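462aa long hypothetical selenium-binding protein (Sulfolobus tokodaii, PDB 2ECE) is of unknown function, a seven-bladed beta-propeller of the selenium-binding protein family that may bind selenium. Local coordinates at residues H141-L155 with Y188-E200. Numbering follows the deposited sequence.
Sequences HTVHCGPDAIYISAL and YLAYDFWWNLPNE
Two neighbouring beta-propeller blades meet where the hairpin of strands 141-145 and 150-154 faces strand 193-196, the first strand of the next blade, through a buried cluster of His144, Tyr151, Phe193, Trp194 and Trp195. Strand axes 8.0 Å apart (141-145 to 193-196) mark packing between sheets, not backbone pairing. The His144 imidazole stacks face to face on the five-membered ring of Trp194, with planes at 16° and His144 CE1 3.3 Å from Trp194 CE2. By its edge the same imidazole meets Phe193: CD2 lies over that phenyl face, planes at 87°, 3.7 Å from Phe193 CZ. Phe193 CG sits between its backbone N and carbonyl carbon (chi1 77°), a torsion that swings the phenyl back to the hairpin, where its CZ presses on Tyr151 CB. Trp195 drives its six-membered edge onto the face of Tyr151 in a T-shaped pair, CZ3 lying 3.6 Å from Tyr151 CG; its NE1 is hydrogen-bonded to Ser458 OG. Replacing Trp194 by an alanine would probably strip His144 of its stacking face and leave the imidazole freer to turn. Ahead of strand 193-196, Thr142 OG1 donates to Asp192 OD1 (2.6 Å), on the anti side of the carboxylate, while Asp192 OD2 takes a bond from Leu256 N. Ser153 OG accepts a hydrogen bond from Thr142 N and donates one to Tyr191 O (2.8 Å), joining both hairpin strands to the incoming chain. Aromatic rings thus pack one part of the seam between blades, while the carboxylate and serine hydroxyl, both buried, are satisfied by directed hydrogen bonds.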
ATOM      1  N   HIS A 141      -0.317  -5.515  -8.568  1.00 18.01           N
ATOM      2  CA  HIS A 141      -0.108  -4.914  -7.258  1.00 16.56           C
ATOM      3  C   HIS A 141      -1.063  -3.768  -6.882  1.00 15.10           C
ATOM      4  O   HIS A 141      -2.140  -3.996  -6.334  1.00 15.30           O
ATOM      5  CB  HIS A 141       1.349  -4.431  -7.185  1.00 15.81           C
ATOM      6  CG  HIS A 141       1.778  -3.977  -5.825  1.00 16.25           C
ATOM      7  ND1 HIS A 141       2.232  -4.847  -4.854  1.00 20.13           N
ATOM      8  CD2 HIS A 141       1.821  -2.742  -5.273  1.00 15.12           C
ATOM      9  CE1 HIS A 141       2.537  -4.167  -3.763  1.00 14.88           C
ATOM     10  NE2 HIS A 141       2.297  -2.887  -3.991  1.00 17.87           N
ATOM     11  N   THR A 142      -0.664  -2.542  -7.199  1.00 14.18           N
ATOM     12  CA  THR A 142      -1.445  -1.353  -6.852  1.00 14.84           C
ATOM     13  C   THR A 142      -2.638  -1.038  -7.755  1.00 15.57           C
ATOM     14  O   THR A 142      -2.549  -1.156  -8.975  1.00 15.14           O
ATOM     15  CB  THR A 142      -0.539  -0.100  -6.829  1.00 14.46           C
ATOM     16  OG1 THR A 142       0.560  -0.322  -5.930  1.00 14.83           O
ATOM     17  CG2 THR A 142      -1.343   1.154  -6.377  1.00 13.39           C
ATOM     18  N   VAL A 143      -3.749  -0.630  -7.140  1.00 15.53           N
ATOM     19  CA  VAL A 143      -4.947  -0.236  -7.876  1.00 17.53           C
ATOM     20  C   VAL A 143      -5.298   1.202  -7.510  1.00 17.71           C
ATOM     21  O   VAL A 143      -5.383   1.536  -6.327  1.00 17.13           O
ATOM     22  CB  VAL A 143      -6.175  -1.095  -7.514  1.00 18.16           C
ATOM     23  CG1 VAL A 143      -7.397  -0.594  -8.291  1.00 19.99           C
ATOM     24  CG2 VAL A 143      -5.905  -2.549  -7.824  1.00 18.05           C
ATOM     25  N   HIS A 144      -5.493   2.048  -8.520  1.00 17.64           N
ATOM     26  CA  HIS A 144      -5.872   3.438  -8.294  1.00 17.39           C
ATOM     27  C   HIS A 144      -7.030   3.824  -9.209  1.00 18.81           C
ATOM     28  O   HIS A 144      -7.042   3.463 -10.390  1.00 19.16           O
ATOM     29  CB  HIS A 144      -4.687   4.380  -8.549  1.00 15.60           C
ATOM     30  CG  HIS A 144      -3.770   4.522  -7.375  1.00 14.71           C
ATOM     31  ND1 HIS A 144      -4.223   4.880  -6.122  1.00 13.50           N
ATOM     32  CD2 HIS A 144      -2.428   4.366  -7.258  1.00 14.66           C
ATOM     33  CE1 HIS A 144      -3.204   4.935  -5.283  1.00 16.04           C
ATOM     34  NE2 HIS A 144      -2.101   4.629  -5.947  1.00 16.12           N
ATOM     35  N   CYS A 145      -7.997   4.554  -8.658  1.00 18.81           N
ATOM     36  CA  CYS A 145      -9.169   5.010  -9.417  1.00 20.52           C
ATOM     37  C   CYS A 145      -8.840   6.361 -10.061  1.00 20.26           C
ATOM     38  O   CYS A 145      -8.619   7.354  -9.365  1.00 22.00           O
ATOM     39  CB  CYS A 145     -10.399   5.136  -8.480  1.00 19.13           C
ATOM     40  SG  CYS A 145      -9.942   5.611  -6.776  1.00 24.28           S
ATOM     41  N   GLY A 146      -8.788   6.392 -11.388  1.00 19.51           N
ATOM     42  CA  GLY A 146      -8.490   7.632 -12.083  1.00 18.69           C
ATOM     43  C   GLY A 146      -9.756   8.240 -12.659  1.00 20.85           C
ATOM     44  O   GLY A 146     -10.815   7.608 -12.621  1.00 19.86           O
ATOM     45  N   PRO A 147      -9.689   9.468 -13.190  1.00 21.96           N
ATOM     46  CA  PRO A 147     -10.861  10.130 -13.769  1.00 22.85           C
ATOM     47  C   PRO A 147     -11.335   9.402 -15.022  1.00 22.81           C
ATOM     48  O   PRO A 147     -12.532   9.239 -15.260  1.00 22.61           O
ATOM     49  CB  PRO A 147     -10.340  11.523 -14.130  1.00 23.62           C
ATOM     50  CG  PRO A 147      -9.108  11.697 -13.272  1.00 24.24           C
ATOM     51  CD  PRO A 147      -8.498  10.327 -13.303  1.00 23.01           C
ATOM     52  N   ASP A 148     -10.354   8.969 -15.806  1.00 23.13           N
ATOM     53  CA  ASP A 148     -10.565   8.310 -17.085  1.00 23.75           C
ATOM     54  C   ASP A 148     -10.623   6.789 -17.090  1.00 24.16           C
ATOM     55  O   ASP A 148     -11.244   6.203 -17.974  1.00 23.47           O
ATOM     56  CB  ASP A 148      -9.474   8.779 -18.044  1.00 25.36           C
ATOM     57  CG  ASP A 148      -8.079   8.484 -17.519  1.00 28.60           C
ATOM     58  OD1 ASP A 148      -7.921   8.328 -16.287  1.00 27.99           O
ATOM     59  OD2 ASP A 148      -7.138   8.422 -18.334  1.00 32.92           O
ATOM     60  N   ALA A 149      -9.977   6.140 -16.126  1.00 23.30           N
ATOM     61  CA  ALA A 149      -9.987   4.676 -16.084  1.00 22.42           C
ATOM     62  C   ALA A 149      -9.459   4.155 -14.753  1.00 21.50           C
ATOM     63  O   ALA A 149      -9.161   4.932 -13.851  1.00 21.61           O
ATOM     64  CB  ALA A 149      -9.142   4.116 -17.235  1.00 22.65           C
ATOM     65  N   ILE A 150      -9.360   2.836 -14.635  1.00 20.62           N
ATOM     66  CA  ILE A 150      -8.845   2.211 -13.425  1.00 20.81           C
ATOM     67  C   ILE A 150      -7.434   1.761 -13.782  1.00 19.84           C
ATOM     68  O   ILE A 150      -7.235   1.085 -14.789  1.00 22.24           O
ATOM     69  CB  ILE A 150      -9.701   0.993 -13.016  1.00 20.42           C
ATOM     70  CG1 ILE A 150     -11.130   1.442 -12.703  1.00 20.96           C
ATOM     71  CG2 ILE A 150      -9.089   0.312 -11.802  1.00 19.72           C
ATOM     72  CD1 ILE A 150     -12.104   0.288 -12.607  1.00 21.09           C
ATOM     73  N   TYR A 151      -6.459   2.147 -12.967  1.00 18.81           N
ATOM     74  CA  TYR A 151      -5.064   1.810 -13.223  1.00 18.57           C
ATOM     75  C   TYR A 151      -4.544   0.783 -12.226  1.00 17.95           C
ATOM     76  O   TYR A 151      -4.795   0.893 -11.027  1.00 15.24           O
ATOM     77  CB  TYR A 151      -4.191   3.070 -13.135  1.00 18.90           C
ATOM     78  CG  TYR A 151      -4.479   4.133 -14.171  1.00 20.55           C
ATOM     79  CD1 TYR A 151      -5.728   4.758 -14.243  1.00 20.85           C
ATOM     80  CD2 TYR A 151      -3.484   4.542 -15.062  1.00 20.82           C
ATOM     81  CE1 TYR A 151      -5.973   5.768 -15.179  1.00 22.99           C
ATOM     82  CE2 TYR A 151      -3.716   5.545 -15.996  1.00 23.04           C
ATOM     83  CZ  TYR A 151      -4.960   6.156 -16.050  1.00 25.07           C
ATOM     84  OH  TYR A 151      -5.185   7.156 -16.972  1.00 27.70           O
ATOM     85  N   ILE A 152      -3.794  -0.197 -12.726  1.00 16.64           N
ATOM     86  CA  ILE A 152      -3.247  -1.251 -11.882  1.00 16.95           C
ATOM     87  C   ILE A 152      -1.804  -1.533 -12.258  1.00 17.26           C
ATOM     88  O   ILE A 152      -1.502  -1.766 -13.422  1.00 18.12           O
ATOM     89  CB  ILE A 152      -4.051  -2.567 -12.039  1.00 16.98           C
ATOM     90  CG1 ILE A 152      -5.543  -2.298 -11.799  1.00 17.08           C
ATOM     91  CG2 ILE A 152      -3.530  -3.612 -11.062  1.00 14.93           C
ATOM     92  CD1 ILE A 152      -6.434  -3.494 -12.046  1.00 17.32           C
ATOM     93  N   SER A 153      -0.909  -1.519 -11.276  1.00 18.06           N
ATOM     94  CA  SER A 153       0.491  -1.793 -11.561  1.00 17.80           C
ATOM     95  C   SER A 153       0.747  -3.300 -11.551  1.00 18.89           C
ATOM     96  O   SER A 153      -0.002  -4.065 -10.943  1.00 17.96           O
ATOM     97  CB  SER A 153       1.389  -1.101 -10.533  1.00 17.60           C
ATOM     98  OG  SER A 153       1.187  -1.639  -9.240  1.00 14.12           O
ATOM     99  N   ALA A 154       1.804  -3.720 -12.242  1.00 18.03           N
ATOM    100  CA  ALA A 154       2.163  -5.133 -12.319  1.00 18.20           C
ATOM    101  C   ALA A 154       3.681  -5.280 -12.217  1.00 17.64           C
ATOM    102  O   ALA A 154       4.430  -4.491 -12.787  1.00 17.81           O
ATOM    103  CB  ALA A 154       1.647  -5.737 -13.636  1.00 17.79           C
ATOM    104  N   LEU A 155       4.128  -6.296 -11.484  1.00 18.51           N
ATOM    105  CA  LEU A 155       5.550  -6.536 -11.267  1.00 20.08           C
ATOM    106  C   LEU A 155       6.374  -6.979 -12.481  1.00 22.20           C
ATOM    107  O   LEU A 155       7.570  -6.701 -12.549  1.00 21.68           O
ATOM    108  CB  LEU A 155       5.730  -7.560 -10.145  1.00 20.36           C
ATOM    109  CG  LEU A 155       5.944  -7.108  -8.693  1.00 22.64           C
ATOM    110  CD1 LEU A 155       5.258  -5.789  -8.408  1.00 20.69           C
ATOM    111  CD2 LEU A 155       5.474  -8.208  -7.767  1.00 19.29           C
ATOM    112  N   TYR A 188      12.122  -0.327 -16.280  1.00 20.58           N
ATOM    113  CA  TYR A 188      11.974  -1.769 -16.449  1.00 21.62           C
ATOM    114  C   TYR A 188      11.272  -2.382 -15.236  1.00 20.85           C
ATOM    115  O   TYR A 188      10.319  -3.156 -15.378  1.00 20.43           O
ATOM    116  CB  TYR A 188      13.361  -2.384 -16.667  1.00 23.42           C
ATOM    117  CG  TYR A 188      13.392  -3.878 -16.876  1.00 24.35           C
ATOM    118  CD1 TYR A 188      13.554  -4.749 -15.800  1.00 23.77           C
ATOM    119  CD2 TYR A 188      13.286  -4.425 -18.159  1.00 25.38           C
ATOM    120  CE1 TYR A 188      13.616  -6.126 -15.987  1.00 24.60           C
ATOM    121  CE2 TYR A 188      13.342  -5.805 -18.358  1.00 25.04           C
ATOM    122  CZ  TYR A 188      13.510  -6.646 -17.267  1.00 25.54           C
ATOM    123  OH  TYR A 188      13.570  -8.006 -17.454  1.00 25.33           O
ATOM    124  N   LEU A 189      11.738  -2.025 -14.047  1.00 20.35           N
ATOM    125  CA  LEU A 189      11.150  -2.510 -12.803  1.00 20.63           C
ATOM    126  C   LEU A 189       9.908  -1.688 -12.444  1.00 20.74           C
ATOM    127  O   LEU A 189       9.700  -0.595 -12.971  1.00 21.70           O
ATOM    128  CB  LEU A 189      12.176  -2.404 -11.674  1.00 20.23           C
ATOM    129  CG  LEU A 189      12.945  -3.645 -11.196  1.00 23.47           C
ATOM    130  CD1 LEU A 189      13.059  -4.703 -12.279  1.00 19.86           C
ATOM    131  CD2 LEU A 189      14.314  -3.191 -10.708  1.00 19.81           C
ATOM    132  N   ALA A 190       9.088  -2.215 -11.540  1.00 20.23           N
ATOM    133  CA  ALA A 190       7.874  -1.524 -11.116  1.00 19.99           C
ATOM    134  C   ALA A 190       7.481  -1.993  -9.722  1.00 19.22           C
ATOM    135  O   ALA A 190       8.119  -2.888  -9.157  1.00 17.58           O
ATOM    136  CB  ALA A 190       6.722  -1.826 -12.097  1.00 18.75           C
ATOM    137  N   TYR A 191       6.459  -1.349  -9.161  1.00 18.64           N
ATOM    138  CA  TYR A 191       5.913  -1.749  -7.858  1.00 18.64           C
ATOM    139  C   TYR A 191       4.653  -0.942  -7.543  1.00 17.53           C
ATOM    140  O   TYR A 191       3.534  -1.427  -7.710  1.00 16.32           O
ATOM    141  CB  TYR A 191       6.918  -1.499  -6.746  1.00 16.59           C
ATOM    142  CG  TYR A 191       6.417  -1.927  -5.381  1.00 16.85           C
ATOM    143  CD1 TYR A 191       5.946  -1.005  -4.438  1.00 17.11           C
ATOM    144  CD2 TYR A 191       6.349  -3.281  -5.062  1.00 19.14           C
ATOM    145  CE1 TYR A 191       5.410  -1.440  -3.209  1.00 17.53           C
ATOM    146  CE2 TYR A 191       5.822  -3.722  -3.855  1.00 18.90           C
ATOM    147  CZ  TYR A 191       5.355  -2.803  -2.935  1.00 18.09           C
ATOM    148  OH  TYR A 191       4.840  -3.259  -1.748  1.00 18.04           O
ATOM    149  N   ASP A 192       4.845   0.347  -7.297  1.00 17.43           N
ATOM    150  CA  ASP A 192       3.719   1.209  -6.938  1.00 16.64           C
ATOM    151  C   ASP A 192       3.693   2.397  -7.884  1.00 16.71           C
ATOM    152  O   ASP A 192       4.594   2.571  -8.702  1.00 17.09           O
ATOM    153  CB  ASP A 192       3.836   1.691  -5.473  1.00 15.90           C
ATOM    154  CG  ASP A 192       2.600   2.454  -5.008  1.00 16.27           C
ATOM    155  OD1 ASP A 192       1.472   2.024  -5.342  1.00 15.07           O
ATOM    156  OD2 ASP A 192       2.755   3.472  -4.298  1.00 16.63           O
ATOM    157  N   PHE A 193       2.647   3.202  -7.788  1.00 17.12           N
ATOM    158  CA  PHE A 193       2.518   4.381  -8.626  1.00 15.31           C
ATOM    159  C   PHE A 193       1.396   5.239  -8.090  1.00 15.22           C
ATOM    160  O   PHE A 193       0.535   4.764  -7.360  1.00 16.78           O
ATOM    161  CB  PHE A 193       2.164   4.005 -10.075  1.00 15.45           C
ATOM    162  CG  PHE A 193       0.706   3.620 -10.275  1.00 17.19           C
ATOM    163  CD1 PHE A 193       0.253   2.338  -9.960  1.00 14.62           C
ATOM    164  CD2 PHE A 193      -0.215   4.550 -10.758  1.00 15.66           C
ATOM    165  CE1 PHE A 193      -1.098   1.988 -10.124  1.00 16.33           C
ATOM    166  CE2 PHE A 193      -1.568   4.210 -10.926  1.00 16.92           C
ATOM    167  CZ  PHE A 193      -2.009   2.926 -10.608  1.00 14.95           C
ATOM    168  N   TRP A 194       1.434   6.515  -8.437  1.00 16.13           N
ATOM    169  CA  TRP A 194       0.363   7.427  -8.096  1.00 16.05           C
ATOM    170  C   TRP A 194       0.515   8.662  -8.967  1.00 16.69           C
ATOM    171  O   TRP A 194       1.265   8.640  -9.943  1.00 16.82           O
ATOM    172  CB  TRP A 194       0.304   7.791  -6.603  1.00 16.07           C
ATOM    173  CG  TRP A 194      -1.145   8.002  -6.210  1.00 16.41           C
ATOM    174  CD1 TRP A 194      -2.188   8.204  -7.074  1.00 17.82           C
ATOM    175  CD2 TRP A 194      -1.716   8.015  -4.888  1.00 17.40           C
ATOM    176  NE1 TRP A 194      -3.366   8.336  -6.379  1.00 17.77           N
ATOM    177  CE2 TRP A 194      -3.110   8.225  -5.040  1.00 17.75           C
ATOM    178  CE3 TRP A 194      -1.192   7.867  -3.595  1.00 19.11           C
ATOM    179  CZ2 TRP A 194      -3.987   8.296  -3.949  1.00 20.22           C
ATOM    180  CZ3 TRP A 194      -2.072   7.939  -2.502  1.00 20.96           C
ATOM    181  CH2 TRP A 194      -3.451   8.151  -2.692  1.00 18.74           C
ATOM    182  N   TRP A 195      -0.173   9.742  -8.632  1.00 16.48           N
ATOM    183  CA  TRP A 195      -0.110  10.899  -9.498  1.00 15.40           C
ATOM    184  C   TRP A 195      -0.539  12.203  -8.839  1.00 17.61           C
ATOM    185  O   TRP A 195      -0.989  12.233  -7.693  1.00 18.04           O
ATOM    186  CB  TRP A 195      -1.023  10.628 -10.710  1.00 15.56           C
ATOM    187  CG  TRP A 195      -2.414  10.078 -10.311  1.00 15.64           C
ATOM    188  CD1 TRP A 195      -3.225  10.554  -9.320  1.00 17.62           C
ATOM    189  CD2 TRP A 195      -3.127   8.963 -10.900  1.00 17.86           C
ATOM    190  NE1 TRP A 195      -4.386   9.817  -9.248  1.00 17.27           N
ATOM    191  CE2 TRP A 195      -4.354   8.836 -10.203  1.00 16.98           C
ATOM    192  CE3 TRP A 195      -2.849   8.066 -11.942  1.00 16.88           C
ATOM    193  CZ2 TRP A 195      -5.303   7.845 -10.516  1.00 18.28           C
ATOM    194  CZ3 TRP A 195      -3.800   7.073 -12.255  1.00 18.37           C
ATOM    195  CH2 TRP A 195      -5.010   6.977 -11.539  1.00 16.49           C
ATOM    196  N   ASN A 196      -0.366  13.280  -9.593  1.00 17.54           N
ATOM    197  CA  ASN A 196      -0.816  14.605  -9.214  1.00 18.32           C
ATOM    198  C   ASN A 196      -1.612  14.877 -10.482  1.00 17.38           C
ATOM    199  O   ASN A 196      -1.043  15.194 -11.528  1.00 17.86           O
ATOM    200  CB  ASN A 196       0.331  15.606  -9.100  1.00 18.65           C
ATOM    201  CG  ASN A 196      -0.165  16.999  -8.753  1.00 19.33           C
ATOM    202  OD1 ASN A 196      -1.018  17.550  -9.448  1.00 17.02           O
ATOM    203  ND2 ASN A 196       0.359  17.572  -7.673  1.00 20.17           N
ATOM    204  N   LEU A 197      -2.926  14.725 -10.394  1.00 18.41           N
ATOM    205  CA  LEU A 197      -3.782  14.878 -11.561  1.00 18.82           C
ATOM    206  C   LEU A 197      -3.794  16.222 -12.283  1.00 18.44           C
ATOM    207  O   LEU A 197      -3.630  16.265 -13.495  1.00 19.49           O
ATOM    208  CB  LEU A 197      -5.215  14.449 -11.207  1.00 18.72           C
ATOM    209  CG  LEU A 197      -5.331  12.955 -10.854  1.00 18.60           C
ATOM    210  CD1 LEU A 197      -6.714  12.647 -10.298  1.00 19.43           C
ATOM    211  CD2 LEU A 197      -5.053  12.115 -12.088  1.00 18.04           C
ATOM    212  N   PRO A 198      -3.966  17.336 -11.557  1.00 19.16           N
ATOM    213  CA  PRO A 198      -3.984  18.621 -12.270  1.00 18.70           C
ATOM    214  C   PRO A 198      -2.674  18.964 -12.978  1.00 20.48           C
ATOM    215  O   PRO A 198      -2.672  19.623 -14.020  1.00 20.90           O
ATOM    216  CB  PRO A 198      -4.338  19.621 -11.166  1.00 19.39           C
ATOM    217  CG  PRO A 198      -5.136  18.777 -10.189  1.00 20.64           C
ATOM    218  CD  PRO A 198      -4.301  17.518 -10.138  1.00 18.28           C
ATOM    219  N   ASN A 199      -1.562  18.514 -12.410  1.00 20.05           N
ATOM    220  CA  ASN A 199      -0.255  18.775 -12.997  1.00 22.46           C
ATOM    221  C   ASN A 199       0.124  17.709 -14.015  1.00 22.30           C
ATOM    222  O   ASN A 199       1.189  17.763 -14.633  1.00 21.88           O
ATOM    223  CB  ASN A 199       0.785  18.871 -11.889  1.00 24.44           C
ATOM    224  CG  ASN A 199       0.660  20.154 -11.110  1.00 28.45           C
ATOM    225  OD1 ASN A 199       1.128  21.201 -11.553  1.00 31.35           O
ATOM    226  ND2 ASN A 199      -0.002  20.094  -9.958  1.00 30.62           N
ATOM    227  N   GLU A 200      -0.765  16.741 -14.177  1.00 21.61           N
ATOM    228  CA  GLU A 200      -0.585  15.657 -15.128  1.00 22.01           C
ATOM    229  C   GLU A 200       0.722  14.884 -15.072  1.00 21.76           C
ATOM    230  O   GLU A 200       1.338  14.638 -16.104  1.00 22.22           O
ATOM    231  CB  GLU A 200      -0.779  16.192 -16.543  1.00 24.11           C
ATOM    232  CG  GLU A 200      -2.054  16.992 -16.696  1.00 27.11           C
ATOM    233  CD  GLU A 200      -2.416  17.234 -18.140  1.00 31.20           C
ATOM    234  OE1 GLU A 200      -1.499  17.229 -18.982  1.00 30.26           O
ATOM    235  OE2 GLU A 200      -3.616  17.440 -18.430  1.00 31.36           O
TER
HETATM  236  O   HOH W   1       0.334   4.678  -4.245  1.00 15.59           O
HETATM  237  O   HOH W   2      -6.850   8.502  -7.365  1.00 21.85           O
HETATM  238  O   HOH W   3       9.286  -5.145 -11.165  1.00 18.93           O